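Local coordinates for transglutaminase elicitor (Phytophthora sojae, PDB 3TW5), which probably cross-links proteins through glutamine and lysine side chains as a transglutaminase, and acts as a molecular pattern sensed by plant innate immunity, at residues E1-N5 with N201-I207; Y41-Y45 with I121-I127; Y64-K70 with G349-V355; T139-C143 with P154-K158. The protein carries 1 engineered substitution. One frame throughout, in Å; residues are numbered along the deposited sequence.

Contact 1: E1-N5 with N201-I207; sequences EANGN and NPAYFHI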
# COMPACT_ATOMS: atom_id res chain seq x y z
N GLU A 1 -24.92 -9.19 -6.12
CA GLU A 1 -24.63 -10.40 -5.31
C GLU A 1 -24.56 -10.06 -3.82
O GLU A 1 -24.01 -9.02 -3.45
CB GLU A 1 -23.32 -11.05 -5.77
CG GLU A 1 -23.11 -12.48 -5.29
CD GLU A 1 -21.75 -13.04 -5.69
OE1 GLU A 1 -20.79 -12.24 -5.83
OE2 GLU A 1 -21.64 -14.27 -5.86
N ALA A 2 -25.11 -10.94 -2.99
CA ALA A 2 -25.19 -10.76 -1.54
C ALA A 2 -23.85 -10.50 -0.84
O ALA A 2 -22.79 -10.94 -1.30
CB ALA A 2 -25.92 -11.95 -0.89
N ASN A 3 -23.92 -9.80 0.29
CA ASN A 3 -22.74 -9.34 1.04
C ASN A 3 -22.42 -10.23 2.24
O ASN A 3 -23.31 -10.54 3.05
CB ASN A 3 -22.96 -7.89 1.49
CG ASN A 3 -21.73 -7.27 2.12
OD1 ASN A 3 -20.60 -7.51 1.68
ND2 ASN A 3 -21.94 -6.45 3.14
N GLY A 4 -21.16 -10.64 2.36
CA GLY A 4 -20.69 -11.48 3.47
C GLY A 4 -20.24 -10.70 4.70
O GLY A 4 -19.30 -9.90 4.65
N ASN A 5 -20.91 -10.95 5.82
CA ASN A 5 -20.63 -10.25 7.08
C ASN A 5 -19.34 -10.68 7.79
O ASN A 5 -19.05 -10.20 8.89
CB ASN A 5 -21.84 -10.32 8.03
CG ASN A 5 -22.21 -11.76 8.43
OD1 ASN A 5 -21.55 -12.73 8.04
ND2 ASN A 5 -23.28 -11.89 9.21
N ASN A 201 -16.36 -7.87 -3.02
CA ASN A 201 -17.72 -7.35 -3.17
C ASN A 201 -17.75 -5.82 -3.12
O ASN A 201 -17.18 -5.23 -2.20
CB ASN A 201 -18.65 -7.94 -2.11
CG ASN A 201 -20.12 -7.86 -2.50
OD1 ASN A 201 -20.64 -6.78 -2.76
ND2 ASN A 201 -20.79 -9.00 -2.53
N PRO A 202 -18.38 -5.17 -4.11
CA PRO A 202 -18.45 -3.71 -4.14
C PRO A 202 -19.26 -3.12 -2.99
O PRO A 202 -19.03 -1.98 -2.60
CB PRO A 202 -19.10 -3.41 -5.50
CG PRO A 202 -19.80 -4.65 -5.88
CD PRO A 202 -19.00 -5.77 -5.31
N ALA A 203 -20.21 -3.90 -2.46
CA ALA A 203 -20.92 -3.51 -1.25
C ALA A 203 -19.92 -3.35 -0.12
O ALA A 203 -19.91 -2.33 0.57
CB ALA A 203 -21.97 -4.54 -0.88
N TYR A 204 -19.08 -4.37 0.06
CA TYR A 204 -18.04 -4.30 1.08
C TYR A 204 -17.08 -3.14 0.83
O TYR A 204 -16.75 -2.39 1.75
CB TYR A 204 -17.28 -5.63 1.23
CG TYR A 204 -16.14 -5.50 2.20
CD1 TYR A 204 -16.38 -5.33 3.56
CD2 TYR A 204 -14.82 -5.47 1.76
CE1 TYR A 204 -15.34 -5.17 4.46
CE2 TYR A 204 -13.77 -5.31 2.65
CZ TYR A 204 -14.04 -5.16 4.00
OH TYR A 204 -13.01 -4.99 4.88
N PHE A 205 -16.65 -2.98 -0.42
CA PHE A 205 -15.75 -1.89 -0.79
C PHE A 205 -16.29 -0.53 -0.33
O PHE A 205 -15.58 0.22 0.35
CB PHE A 205 -15.48 -1.89 -2.30
CG PHE A 205 -14.68 -0.71 -2.78
CD1 PHE A 205 -13.31 -0.62 -2.52
CD2 PHE A 205 -15.29 0.32 -3.48
CE1 PHE A 205 -12.57 0.48 -2.96
CE2 PHE A 205 -14.56 1.42 -3.92
CZ PHE A 205 -13.20 1.50 -3.66
N HIS A 206 -17.54 -0.23 -0.70
CA HIS A 206 -18.17 1.04 -0.34
C HIS A 206 -18.30 1.20 1.17
O HIS A 206 -17.88 2.21 1.72
CB HIS A 206 -19.54 1.19 -1.03
CG HIS A 206 -20.11 2.57 -0.95
ND1 HIS A 206 -19.87 3.53 -1.91
CD2 HIS A 206 -20.91 3.16 -0.03
CE1 HIS A 206 -20.50 4.65 -1.59
NE2 HIS A 206 -21.14 4.45 -0.45
N ILE A 207 -18.87 0.19 1.83
CA ILE A 207 -19.08 0.21 3.28
C ILE A 207 -17.77 0.44 4.04
O ILE A 207 -17.71 1.28 4.93
CB ILE A 207 -19.79 -1.08 3.78
CG1 ILE A 207 -21.23 -1.13 3.25
CG2 ILE A 207 -19.78 -1.16 5.31
CD1 ILE A 207 -21.86 -2.52 3.29
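Asn201, the N-cap of helix 202-215, meets the N-terminal arm at the backbone of Glu1 and Ala2. Its side-chain amide works in two directions. On the helix side OD1 accepts from Ala203 N at 2.9 Å, with the donor in the carbonyl plane on a lone pair, which makes an Asx turn and caps the first turn. The bond at OD1 probably limits the rotation of the amide and leaves ND2 facing the arm. There it donates to Glu1 O, almost straight at 177° but weak, with Asn201 ND2 and Glu1 O 3.3 Å apart.

The arm itself runs along the edge of the large antiparallel sheet: Glu1 and Asn3 share backbone hydrogen bonds with Gly319 and Ile317 of strand 316-321, and the terminal amine of Glu1 reaches the carboxylates of Glu309 and Glu320. Helix 202-215 packs against the same strand, since Ala203 and Ile207 both touch Ile316, so arm and helix meet over a common support.

Asn3 fills the angle between them. Its CG stands anti to the backbone N (chi1 -173°), and this carries the amide out over the first helical turn. Asn3 CG sits 4.1 Å from Ala203 CB. On one branch Asn3 OD1 comes to 3.8 Å from Tyr204 CB, while on the other ND2 lies 3.9 Å from Ile207 CD1; these are packing contacts. The Tyr204 ring, its plane 32° from that of the Asn3 amide, leads away toward helix 5-15, where it touches Ile8 and Leu11, and its OH is hydrogen-bonded to Thr175 OG1.

Contact 2: Y41-Y45 with I121-I127; sequences YWPTY and IPTWFGI
Tyr41 OH donates to Thr123 O across 2.7 Å, the donor tilted 22° from the carbonyl plane. Tyr41 CG stands between the backbone N and the carbonyl carbon (chi1 69°), and this lays the ring along the backbone of 123-126, with Thr123 O, Phe125 O and Gly126 CA at its edge. Pro43 CG rests over one face of the same ring, from within its own segment, and Trp231 meets the ring edge-to-face.

Two backbone bonds fix the register of the loops. Ile127 N gives a nearly straight bond (173°) to Tyr41 O, 2.9 Å away. Phe125 O is approached from two neighbouring residues: Thr44 N donates to it at 2.9 Å from above the carbonyl plane, and Pro43 CA adds a CA-H...O contact at 3.4 Å.

In the fold, this is where the loop between strand 29-31 and helix 60-67 lies against the chain leaving strand 118-122, the middle strand of a small three-stranded antiparallel sheet held by the disulfides Cys94-Cys109 and Cys100-Cys120. Ile127, at the other end, is the N-cap residue of helix 128-137.

On the sheet side Tyr45 turns its ring over Thr123, and Thr123 CG2 makes a CH-pi contact with it, 3.5 Å from the ring centroid and squarely over the face. Tyr45 CB also packs on Ile121 CG2. At the helix side Ile127 CD1 lies 3.9 Å from Trp42 CD1 and packs on Trp42 CB as well, and the indole continues toward Met155 and Ala159 of helix 154-167.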
# COMPACT_ATOMS: atom_id res chain seq x y z
N TYR A 41 9.21 1.46 -3.32
CA TYR A 41 9.03 0.08 -2.89
C TYR A 41 10.37 -0.65 -2.83
O TYR A 41 10.41 -1.88 -2.76
CB TYR A 41 8.02 -0.65 -3.80
CG TYR A 41 8.50 -0.90 -5.22
CD1 TYR A 41 8.86 -2.18 -5.63
CD2 TYR A 41 8.58 0.14 -6.15
CE1 TYR A 41 9.29 -2.43 -6.94
CE2 TYR A 41 9.02 -0.09 -7.45
CZ TYR A 41 9.37 -1.38 -7.84
OH TYR A 41 9.80 -1.61 -9.13
N TRP A 42 11.46 0.12 -2.87
CA TRP A 42 12.83 -0.38 -2.74
C TRP A 42 13.04 -1.73 -3.40
O TRP A 42 13.24 -2.74 -2.72
CB TRP A 42 13.25 -0.40 -1.26
CG TRP A 42 13.15 0.94 -0.63
CD1 TRP A 42 12.16 1.40 0.19
CD2 TRP A 42 14.06 2.04 -0.81
NE1 TRP A 42 12.40 2.70 0.55
CE2 TRP A 42 13.56 3.12 -0.05
CE3 TRP A 42 15.25 2.21 -1.54
CZ2 TRP A 42 14.21 4.36 0.00
CZ3 TRP A 42 15.89 3.44 -1.48
CH2 TRP A 42 15.37 4.50 -0.71
N PRO A 43 12.99 -1.75 -4.75
CA PRO A 43 12.92 -2.99 -5.52
C PRO A 43 14.06 -3.96 -5.22
O PRO A 43 15.18 -3.53 -4.92
CB PRO A 43 13.01 -2.51 -6.97
CG PRO A 43 12.67 -1.08 -6.93
CD PRO A 43 13.15 -0.58 -5.62
N THR A 44 13.76 -5.24 -5.32
CA THR A 44 14.72 -6.32 -5.10
C THR A 44 15.81 -6.28 -6.18
O THR A 44 16.99 -6.44 -5.87
CB THR A 44 14.01 -7.69 -5.09
OG1 THR A 44 12.97 -7.69 -4.10
CG2 THR A 44 14.98 -8.82 -4.78
N TYR A 45 15.40 -6.05 -7.43
CA TYR A 45 16.32 -6.07 -8.56
C TYR A 45 17.38 -4.96 -8.50
O TYR A 45 18.38 -5.01 -9.23
CB TYR A 45 15.55 -6.03 -9.89
CG TYR A 45 15.26 -4.65 -10.41
CD1 TYR A 45 16.11 -4.04 -11.34
CD2 TYR A 45 14.15 -3.93 -9.97
CE1 TYR A 45 15.86 -2.76 -11.82
CE2 TYR A 45 13.89 -2.65 -10.44
CZ TYR A 45 14.74 -2.08 -11.37
OH TYR A 45 14.49 -0.81 -11.83
N ILE A 121 16.09 -10.99 -12.11
CA ILE A 121 15.04 -10.73 -11.12
C ILE A 121 13.93 -9.86 -11.73
O ILE A 121 14.22 -8.86 -12.38
CB ILE A 121 15.63 -10.03 -9.86
CG1 ILE A 121 16.75 -10.89 -9.25
CG2 ILE A 121 14.55 -9.76 -8.82
CD1 ILE A 121 17.67 -10.16 -8.29
N PRO A 122 12.65 -10.27 -11.53
CA PRO A 122 11.51 -9.43 -11.90
C PRO A 122 11.57 -8.07 -11.21
O PRO A 122 11.89 -7.99 -10.02
CB PRO A 122 10.31 -10.23 -11.39
CG PRO A 122 10.76 -11.64 -11.43
CD PRO A 122 12.22 -11.60 -11.07
N THR A 123 11.26 -7.01 -11.96
CA THR A 123 11.43 -5.64 -11.48
C THR A 123 10.35 -5.16 -10.51
O THR A 123 10.50 -4.11 -9.88
CB THR A 123 11.55 -4.64 -12.66
OG1 THR A 123 10.50 -4.89 -13.61
CG2 THR A 123 12.90 -4.78 -13.35
N TRP A 124 9.27 -5.92 -10.39
CA TRP A 124 8.18 -5.55 -9.50
C TRP A 124 8.37 -6.05 -8.06
O TRP A 124 7.74 -5.53 -7.14
CB TRP A 124 6.83 -6.00 -10.07
CG TRP A 124 6.61 -7.48 -10.08
CD1 TRP A 124 6.97 -8.37 -11.05
CD2 TRP A 124 5.94 -8.25 -9.06
NE1 TRP A 124 6.58 -9.64 -10.70
CE2 TRP A 124 5.95 -9.60 -9.49
CE3 TRP A 124 5.35 -7.93 -7.83
CZ2 TRP A 124 5.38 -10.63 -8.72
CZ3 TRP A 124 4.78 -8.96 -7.07
CH2 TRP A 124 4.81 -10.29 -7.52
N PHE A 125 9.23 -7.05 -7.89
CA PHE A 125 9.61 -7.57 -6.58
C PHE A 125 10.11 -6.43 -5.70
O PHE A 125 11.00 -5.68 -6.09
CB PHE A 125 10.73 -8.61 -6.72
CG PHE A 125 10.27 -9.98 -7.14
CD1 PHE A 125 11.10 -11.08 -6.95
CD2 PHE A 125 9.02 -10.18 -7.72
CE1 PHE A 125 10.69 -12.36 -7.33
CE2 PHE A 125 8.60 -11.46 -8.10
CZ PHE A 125 9.44 -12.55 -7.90
N GLY A 126 9.52 -6.30 -4.51
CA GLY A 126 9.89 -5.23 -3.59
C GLY A 126 9.21 -5.31 -2.24
O GLY A 126 8.75 -6.37 -1.81
N ILE A 127 9.16 -4.17 -1.55
CA ILE A 127 8.59 -4.09 -0.21
C ILE A 127 7.47 -3.04 -0.11
O ILE A 127 7.40 -2.28 0.86
CB ILE A 127 9.69 -3.85 0.87
CG1 ILE A 127 10.54 -2.62 0.53
CG2 ILE A 127 10.56 -5.09 1.03
CD1 ILE A 127 11.28 -2.04 1.71

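Contact 3: Y64-K70 with G349-V355; sequences YAKAFGK and GLSYADV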
# COMPACT_ATOMS: atom_id res chain seq x y z
N TYR A 64 23.50 3.45 7.76
CA TYR A 64 23.06 2.82 9.00
C TYR A 64 24.20 2.06 9.67
O TYR A 64 24.39 2.16 10.88
CB TYR A 64 21.86 1.89 8.77
CG TYR A 64 21.35 1.24 10.04
CD1 TYR A 64 20.46 1.92 10.88
CD2 TYR A 64 21.76 -0.04 10.40
CE1 TYR A 64 19.99 1.32 12.05
CE2 TYR A 64 21.30 -0.64 11.58
CZ TYR A 64 20.41 0.05 12.39
OH TYR A 64 19.95 -0.54 13.55
N ALA A 65 24.96 1.31 8.87
CA ALA A 65 26.12 0.58 9.36
C ALA A 65 27.14 1.52 10.01
O ALA A 65 27.54 1.32 11.15
CB ALA A 65 26.75 -0.23 8.24
N LYS A 66 27.54 2.55 9.26
CA LYS A 66 28.53 3.53 9.73
C LYS A 66 28.14 4.21 11.05
O LYS A 66 28.98 4.36 11.94
CB LYS A 66 28.77 4.60 8.66
CG LYS A 66 29.64 4.15 7.49
CD LYS A 66 29.83 5.29 6.50
CE LYS A 66 30.84 4.92 5.41
NZ LYS A 66 31.05 6.04 4.45
N ALA A 67 26.88 4.61 11.16
CA ALA A 67 26.39 5.35 12.33
C ALA A 67 26.35 4.50 13.59
O ALA A 67 26.70 4.98 14.68
CB ALA A 67 25.02 5.92 12.05
N PHE A 68 25.91 3.25 13.45
CA PHE A 68 25.66 2.39 14.60
C PHE A 68 26.69 1.27 14.75
O PHE A 68 26.40 0.20 15.28
CB PHE A 68 24.23 1.84 14.54
CG PHE A 68 23.17 2.91 14.54
CD1 PHE A 68 22.71 3.47 15.73
CD2 PHE A 68 22.62 3.36 13.34
CE1 PHE A 68 21.73 4.46 15.73
CE2 PHE A 68 21.64 4.35 13.33
CZ PHE A 68 21.20 4.90 14.53
N GLY A 69 27.90 1.54 14.26
CA GLY A 69 29.06 0.67 14.45
C GLY A 69 28.94 -0.76 13.95
O GLY A 69 29.17 -1.71 14.70
N LYS A 70 28.57 -0.91 12.68
CA LYS A 70 28.50 -2.23 12.05
C LYS A 70 29.36 -2.26 10.79
O LYS A 70 29.61 -1.22 10.18
CB LYS A 70 27.05 -2.59 11.73
CG LYS A 70 26.15 -2.71 12.96
CD LYS A 70 24.68 -2.55 12.61
CE LYS A 70 24.01 -3.88 12.33
NZ LYS A 70 23.72 -4.64 13.58
N GLY A 349 19.54 -7.20 10.94
CA GLY A 349 20.29 -6.46 11.94
C GLY A 349 19.82 -5.03 12.09
O GLY A 349 20.53 -4.19 12.66
N LEU A 350 18.63 -4.76 11.59
CA LEU A 350 18.05 -3.42 11.63
C LEU A 350 17.23 -3.28 12.90
O LEU A 350 16.19 -3.93 13.06
CB LEU A 350 17.20 -3.20 10.38
CG LEU A 350 17.02 -1.82 9.74
CD1 LEU A 350 18.33 -1.08 9.56
CD2 LEU A 350 16.33 -1.99 8.41
N SER A 351 17.70 -2.43 13.82
CA SER A 351 17.00 -2.18 15.07
C SER A 351 15.97 -1.07 14.91
O SER A 351 16.30 0.04 14.49
CB SER A 351 17.99 -1.80 16.18
OG SER A 351 17.31 -1.27 17.31
N TYR A 352 14.72 -1.37 15.26
CA TYR A 352 13.64 -0.39 15.21
C TYR A 352 13.82 0.70 16.26
O TYR A 352 13.34 1.81 16.09
CB TYR A 352 12.28 -1.09 15.36
CG TYR A 352 11.07 -0.17 15.26
CD1 TYR A 352 10.94 0.76 14.23
CD2 TYR A 352 10.04 -0.25 16.20
CE1 TYR A 352 9.83 1.59 14.13
CE2 TYR A 352 8.92 0.59 16.11
CZ TYR A 352 8.82 1.50 15.08
OH TYR A 352 7.73 2.33 14.98
N ALA A 353 14.53 0.37 17.33
CA ALA A 353 14.87 1.33 18.37
C ALA A 353 15.76 2.43 17.80
O ALA A 353 15.54 3.62 18.06
CB ALA A 353 15.55 0.64 19.54
N ASP A 354 16.76 2.03 17.02
CA ASP A 354 17.68 2.96 16.36
C ASP A 354 16.97 3.82 15.32
O ASP A 354 17.21 5.02 15.25
CB ASP A 354 18.84 2.20 15.70
CG ASP A 354 19.85 1.67 16.71
OD1 ASP A 354 19.99 2.26 17.80
OD2 ASP A 354 20.52 0.65 16.41
N VAL A 355 16.10 3.19 14.54
CA VAL A 355 15.36 3.87 13.47
C VAL A 355 14.32 4.84 14.02
O VAL A 355 14.19 5.96 13.52
CB VAL A 355 14.72 2.85 12.48
CG1 VAL A 355 13.96 3.57 11.38
CG2 VAL A 355 15.79 1.96 11.87
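Tyr64 is clamped on both faces of its ring, whereas Lys70, at the other end of the contact, reaches Gly349 through a single weak bond. Leu350 CD1 sits 3.5 Å from the Tyr64 ring centroid, over the centre of one face in a CH-pi contact, and Phe68 CD2 lies over the rim of the opposite face. The phenol CG is anti to the backbone N (chi1 -178°), which sends the ring off helix 60-67 and across to the start of the partner helix. At its end Tyr64 OH accepts from Ser351 N, 3.0 Å away at 162°. Asp354 OD2 is also 3.1 Å from Tyr64 OH.

Ser351 is the N-cap of helix 352-364, with OG taking weak bonds from Ala353 N and Asp354 N, so the phenol grips the residue at which the C-terminal helix begins. Phe68, just past the end of helix 60-67, and Asp354 run past each other in opposite directions, the ring stacked on the carboxylate with planes 21° apart, and Asp354 CB makes a CH-pi contact 3.9 Å from the Phe68 ring centroid. Behind this packing stand Leu160 of helix 154-167, touching Tyr64, and Leu163 and Val164, touching Leu350, with Phe75 of helix 72-82 meeting the Tyr64 ring.

The Lys70 side is looser. Its chain bends at its last two torsions to bring Lys70 NZ 3.4 Å from Gly349 O. Outside the two segments, the same amine pairs with the sulfonate of a bound 3-cyclohexyl-1-propylsulfonic acid, probably from the crystallisation liquor. Asp354 OD2 stays 6.8 Å from Lys70 NZ.

Contact 4: T139-C143 with P154-K158; sequences TEPKC and PMDLK
Pro141 lays its ring against the first turn of helix 154-167. Its CB is 3.8 Å from Pro154 CB, and its CG touches Leu157 CB at 4.0 Å; Lys158 CG lies 4.1 Å from Pro141 CG. The contact is therefore ring against ring at the start of the helix and ring against aliphatic carbons one turn on. Pro154 CG in turn reaches 3.4 Å from Lys142 O, so the Pro154 ring rests on the backbone of Lys142 and Cys143.

Beside this apolar patch Lys158 NZ makes a salt bridge with Glu140 OE1 at 3.0 Å; Glu140 OE1 offers its anti lone pair, the one facing away from OE2. Both chains are extended beyond CG, Glu140 leaving the backbone with CG anti to N (chi1 -173°), and they cross at a slant, Glu140 CG packing on Lys158 CE just short of the charged ends. Each charge is further held from outside: Lys158 NZ donates to Ala38 O, and Glu140 OE2 accepts from Val290 N of helix 289-292. With this surround the buried pair is probably kept charged.

The chain leaves helix 128-137 through 139-143, makes the two-stranded hairpin 145-147 and 150-152, and returns as helix 154-167; the contact closes that hairpin excursion. Farther out, helix 352-364 covers the junction, Ser362 touching both Pro141 and Leu157 and Leu358 touching Leu157. Cys143 is tied to Cys365, just past that helix, by a disulfide, and its backbone is hydrogen-bonded to Ser362.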
# COMPACT_ATOMS: atom_id res chain seq x y z
N THR A 139 5.04 8.90 11.24
CA THR A 139 5.16 10.32 10.89
C THR A 139 6.29 10.49 9.88
O THR A 139 7.37 9.92 10.06
CB THR A 139 5.46 11.18 12.14
OG1 THR A 139 4.48 10.92 13.15
CG2 THR A 139 5.43 12.66 11.80
N GLU A 140 6.04 11.26 8.82
CA GLU A 140 7.02 11.44 7.75
C GLU A 140 8.29 12.14 8.23
O GLU A 140 8.21 13.14 8.94
CB GLU A 140 6.42 12.22 6.58
CG GLU A 140 7.33 12.28 5.36
CD GLU A 140 6.83 13.21 4.27
OE1 GLU A 140 6.98 12.85 3.08
OE2 GLU A 140 6.30 14.29 4.60
N PRO A 141 9.47 11.60 7.84
CA PRO A 141 10.72 12.32 8.04
C PRO A 141 10.68 13.64 7.29
O PRO A 141 10.32 13.67 6.10
CB PRO A 141 11.76 11.39 7.39
CG PRO A 141 11.15 10.05 7.42
CD PRO A 141 9.68 10.26 7.27
N LYS A 142 11.02 14.73 7.97
CA LYS A 142 10.93 16.06 7.36
C LYS A 142 12.29 16.57 6.87
O LYS A 142 12.45 16.88 5.69
CB LYS A 142 10.29 17.07 8.33
CG LYS A 142 9.60 18.23 7.62
CD LYS A 142 9.50 19.47 8.51
CE LYS A 142 8.31 19.39 9.47
NZ LYS A 142 8.33 20.53 10.44
N CYS A 143 13.26 16.65 7.78
CA CYS A 143 14.57 17.22 7.45
C CYS A 143 15.73 16.35 7.96
O CYS A 143 15.52 15.53 8.86
CB CYS A 143 14.65 18.67 7.97
SG CYS A 143 14.66 18.82 9.76
N PRO A 154 15.91 12.41 4.85
CA PRO A 154 14.56 11.90 5.08
C PRO A 154 14.27 10.65 4.25
O PRO A 154 13.62 9.72 4.73
CB PRO A 154 13.68 13.06 4.61
CG PRO A 154 14.48 14.26 4.95
CD PRO A 154 15.92 13.88 4.71
N MET A 155 14.79 10.64 3.03
CA MET A 155 14.65 9.50 2.13
C MET A 155 15.38 8.25 2.64
O MET A 155 14.86 7.14 2.54
CB MET A 155 15.15 9.89 0.74
CG MET A 155 14.85 8.88 -0.32
SD MET A 155 13.08 8.59 -0.46
CE MET A 155 13.12 7.33 -1.70
N ASP A 156 16.58 8.44 3.19
CA ASP A 156 17.34 7.34 3.79
C ASP A 156 16.54 6.69 4.92
O ASP A 156 16.51 5.46 5.04
CB ASP A 156 18.68 7.84 4.33
CG ASP A 156 19.68 8.19 3.24
OD1 ASP A 156 19.81 7.43 2.25
OD2 ASP A 156 20.35 9.23 3.39
N LEU A 157 15.90 7.53 5.73
CA LEU A 157 15.08 7.06 6.85
C LEU A 157 13.83 6.33 6.37
O LEU A 157 13.40 5.37 7.01
CB LEU A 157 14.72 8.22 7.78
CG LEU A 157 15.88 8.97 8.42
CD1 LEU A 157 15.36 10.08 9.32
CD2 LEU A 157 16.79 8.04 9.21
N LYS A 158 13.26 6.78 5.26
CA LYS A 158 12.14 6.08 4.62
C LYS A 158 12.55 4.66 4.21
O LYS A 158 11.76 3.73 4.33
CB LYS A 158 11.62 6.87 3.41
CG LYS A 158 10.86 8.13 3.78
CD LYS A 158 10.33 8.87 2.57
CE LYS A 158 9.53 10.09 3.00
NZ LYS A 158 8.84 10.76 1.87

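Overall arrangement
Starting at the N terminus, contact 1 closes a loop from the first residues to helix 202-215, on the large antiparallel sheet; contacts 2 and 4 lie wholly within it. Contact 2 joins 41-45 to the chain leaving the small three-stranded sheet, and closes before contact 4 opens. Contact 4 ties the loop after helix 128-137 to helix 154-167. Contact 3 links helix 60-67 to the C-terminal helix, so it crosses both contacts 1 and 2 and encloses contact 4. Contacts 2 and 4 touch through the indole of Trp42. Contact 1 stands on the far side of the chain's centre, about 44 Å from contact 3 between centres.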